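Local coordinates for protein transketolase (Campylobacter jejuni, PDB 3M34) that belongs to the thiamine diphosphate-dependent transketolase family and binds this cofactor between the two subunits of its dimer, at residues A[369-374]-A[415-420]. Residues are numbered along the deposited sequence; the frame is centred on the assembly and turned at random.
With TPP (thiamine diphosphate), chain F.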
loop_
_atom_site.group_PDB
_atom_site.type_symbol
_atom_site.label_atom_id
_atom_site.label_comp_id
_atom_site.label_asym_id
_atom_site.label_seq_id
_atom_site.Cartn_x
_atom_site.Cartn_y
_atom_site.Cartn_z
ATOM N N GLY A 369 -6.748 -16.740 -7.885
ATOM C CA GLY A 369 -6.556 -18.161 -7.666
ATOM C C GLY A 369 -5.998 -18.940 -8.854
ATOM O O GLY A 369 -5.002 -19.624 -8.684
ATOM N N PRO A 370 -6.637 -18.849 -10.012
ATOM C CA PRO A 370 -6.199 -19.558 -11.198
ATOM C C PRO A 370 -4.823 -19.174 -11.723
ATOM O O PRO A 370 -4.238 -19.983 -12.421
ATOM C CB PRO A 370 -7.249 -19.217 -12.247
ATOM C CG PRO A 370 -8.354 -18.633 -11.569
ATOM C CD PRO A 370 -7.916 -18.157 -10.247
ATOM N N SER A 371 -4.415 -17.924 -11.484
ATOM C CA SER A 371 -3.110 -17.417 -11.928
ATOM C C SER A 371 -2.026 -17.641 -10.891
ATOM O O SER A 371 -0.892 -17.992 -11.252
ATOM C CB SER A 371 -3.168 -15.922 -12.283
ATOM O OG SER A 371 -4.010 -15.715 -13.397
ATOM N N ASN A 372 -2.341 -17.401 -9.599
ATOM C CA ASN A 372 -1.390 -17.659 -8.523
ATOM C C ASN A 372 -1.216 -19.151 -8.260
ATOM O O ASN A 372 -0.280 -19.532 -7.540
ATOM C CB ASN A 372 -1.803 -17.002 -7.179
ATOM C CG ASN A 372 -1.899 -15.478 -7.238
ATOM O OD1 ASN A 372 -1.146 -14.754 -8.026
ATOM N ND2 ASN A 372 -2.749 -14.941 -6.367
ATOM N N LYS A 373 -2.147 -19.970 -8.781
ATOM C CA LYS A 373 -2.167 -21.420 -8.543
ATOM C C LYS A 373 -2.374 -21.790 -7.063
ATOM O O LYS A 373 -1.803 -22.784 -6.575
ATOM C CB LYS A 373 -0.897 -22.077 -9.107
ATOM C CG LYS A 373 -0.638 -21.767 -10.596
ATOM C CD LYS A 373 -1.796 -22.101 -11.524
ATOM C CE LYS A 373 -1.506 -21.852 -13.044
ATOM N NZ LYS A 373 -0.686 -22.964 -13.658
ATOM N N THR A 374 -3.320 -21.107 -6.415
ATOM C CA THR A 374 -3.563 -21.289 -4.981
ATOM C C THR A 374 -4.833 -22.068 -4.652
ATOM O O THR A 374 -5.093 -22.344 -3.475
ATOM C CB THR A 374 -3.602 -19.944 -4.268
ATOM O OG1 THR A 374 -4.559 -19.107 -4.927
ATOM C CG2 THR A 374 -2.201 -19.322 -4.268
ATOM N N ALA A 415 -2.536 -14.460 -1.026
ATOM C CA ALA A 415 -1.890 -14.590 -2.348
ATOM C C ALA A 415 -2.298 -13.478 -3.309
ATOM O O ALA A 415 -3.473 -13.101 -3.427
ATOM C CB ALA A 415 -2.216 -15.966 -2.986
ATOM N N THR A 416 -1.300 -12.979 -4.036
ATOM C CA THR A 416 -1.544 -12.095 -5.147
ATOM C C THR A 416 -0.288 -12.111 -6.059
ATOM O O THR A 416 0.684 -12.770 -5.759
ATOM C CB THR A 416 -1.919 -10.625 -4.717
ATOM O OG1 THR A 416 -2.270 -9.811 -5.880
ATOM C CG2 THR A 416 -0.860 -9.981 -3.789
ATOM N N PHE A 417 -0.327 -11.303 -7.116
ATOM C CA PHE A 417 0.911 -11.040 -7.905
ATOM C C PHE A 417 1.872 -10.205 -7.063
ATOM O O PHE A 417 1.495 -9.318 -6.279
ATOM C CB PHE A 417 0.661 -10.233 -9.194
ATOM C CG PHE A 417 -0.205 -10.920 -10.253
ATOM C CD1 PHE A 417 -0.203 -12.311 -10.415
ATOM C CD2 PHE A 417 -1.009 -10.146 -11.098
ATOM C CE1 PHE A 417 -0.978 -12.912 -11.396
ATOM C CE2 PHE A 417 -1.810 -10.745 -12.089
ATOM C CZ PHE A 417 -1.769 -12.149 -12.240
ATOM N N PHE A 418 3.161 -10.468 -7.231
ATOM C CA PHE A 418 4.150 -9.796 -6.420
ATOM C C PHE A 418 4.075 -8.281 -6.587
ATOM O O PHE A 418 4.268 -7.569 -5.624
ATOM C CB PHE A 418 5.541 -10.310 -6.803
ATOM C CG PHE A 418 6.694 -9.908 -5.909
ATOM C CD1 PHE A 418 6.566 -9.680 -4.549
ATOM C CD2 PHE A 418 7.982 -9.854 -6.434
ATOM C CE1 PHE A 418 7.648 -9.396 -3.765
ATOM C CE2 PHE A 418 9.048 -9.614 -5.644
ATOM C CZ PHE A 418 8.901 -9.354 -4.313
ATOM N N ILE A 419 3.767 -7.778 -7.792
ATOM C CA ILE A 419 3.627 -6.310 -7.966
ATOM C C ILE A 419 2.568 -5.739 -7.014
ATOM O O ILE A 419 2.734 -4.641 -6.478
ATOM C CB ILE A 419 3.385 -5.903 -9.440
ATOM C CG1 ILE A 419 3.470 -4.378 -9.599
ATOM C CG2 ILE A 419 2.131 -6.480 -9.964
ATOM C CD1 ILE A 419 4.706 -3.750 -8.982
ATOM N N PHE A 420 1.485 -6.500 -6.798
ATOM C CA PHE A 420 0.411 -6.023 -5.946
ATOM C C PHE A 420 0.570 -6.343 -4.502
ATOM O O PHE A 420 -0.282 -5.953 -3.648
ATOM C CB PHE A 420 -0.949 -6.360 -6.529
ATOM C CG PHE A 420 -1.095 -5.896 -7.961
ATOM C CD1 PHE A 420 -0.719 -4.618 -8.307
ATOM C CD2 PHE A 420 -1.521 -6.738 -8.954
ATOM C CE1 PHE A 420 -0.810 -4.178 -9.606
ATOM C CE2 PHE A 420 -1.622 -6.297 -10.247
ATOM C CZ PHE A 420 -1.232 -5.004 -10.562
HETATM N "N1'" TPP F . -4.910 -6.361 -8.323
HETATM C "C2'" TPP F . -4.722 -5.071 -8.738
HETATM C CM2 TPP F . -4.502 -3.954 -7.704
HETATM N "N3'" TPP F . -4.605 -4.810 -10.059
HETATM C "C4'" TPP F . -4.727 -5.795 -10.968
HETATM N "N4'" TPP F . -4.601 -5.520 -12.274
HETATM C "C5'" TPP F . -4.988 -7.131 -10.565
HETATM C "C6'" TPP F . -5.040 -7.354 -9.201
HETATM C "C7'" TPP F . -5.158 -8.294 -11.553
HETATM N N3 TPP F . -6.458 -8.195 -12.269
HETATM C C2 TPP F . -6.574 -7.677 -13.516
HETATM S S1 TPP F . -8.233 -7.598 -13.962
HETATM C C5 TPP F . -8.726 -8.500 -12.588
HETATM C C4 TPP F . -7.619 -8.643 -11.757
HETATM C CM4 TPP F . -7.706 -9.352 -10.418
HETATM C C6 TPP F . -10.169 -8.849 -12.417
HETATM C C7 TPP F . -10.846 -7.561 -12.772
HETATM O O7 TPP F . -12.038 -7.866 -13.208
HETATM P PA TPP F . -12.862 -6.872 -13.875
HETATM O O1A TPP F . -14.001 -7.538 -13.198
HETATM O O2A TPP F . -12.331 -5.679 -13.226
HETATM O O3A TPP F . -12.346 -7.342 -15.158
HETATM P PB TPP F . -13.210 -7.828 -16.437
HETATM O O1B TPP F . -12.925 -9.280 -16.157
HETATM O O2B TPP F . -14.753 -7.978 -16.227
HETATM O O3B TPP F . -12.594 -7.710 -17.709
#
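The ring of Phe417 meets Ser371 at its edge, where Ser371 CB lies near the ring plane, 3.8 Å from CE1. The amide of Asn372 approaches the same ring obliquely, its OD1 standing 3.5 Å from Phe417 CD1, and C7' of thiamine diphosphate also comes to it obliquely; a phenylalanine suits this buried position because its ring spans from Ser371 to the cofactor. The other flat group, the ring of Phe420, is sandwiched: the cofactor's aminopyrimidine covers one face, with N3' 3.3 Å above the ring plane and displaced toward the rim, while Ile419 CG2 sits over the centre of the opposite face. A broad apolar ring suits this place because it gives the heterocycle a flat surface to pack on.

Both segments belong to the pyrimidine-binding domain, whose parallel sheet includes strand 411-417. The chain bends beyond the end of this strand to bring Phe420 to the cofactor, which is also hydrogen-bonded to Gly117 O and Leu119 N of the second subunit. Asparagine's short, flat amide suits position 372: it lies against the strand backbone, ND2 3.3 Å from Thr416 CA, while the buried OD1 is hydrogen-bonded to Thr443 OG1 on the adjacent strand 439-443. With CG beside its own backbone N (chi1 -61°), the amide reaches in from the short helix 369-372. Where 415-420 begins and 369-374 ends, the small Ala415 allows close approach, its CB meeting Thr374 CG2 at 3.6 Å, methyl against methyl.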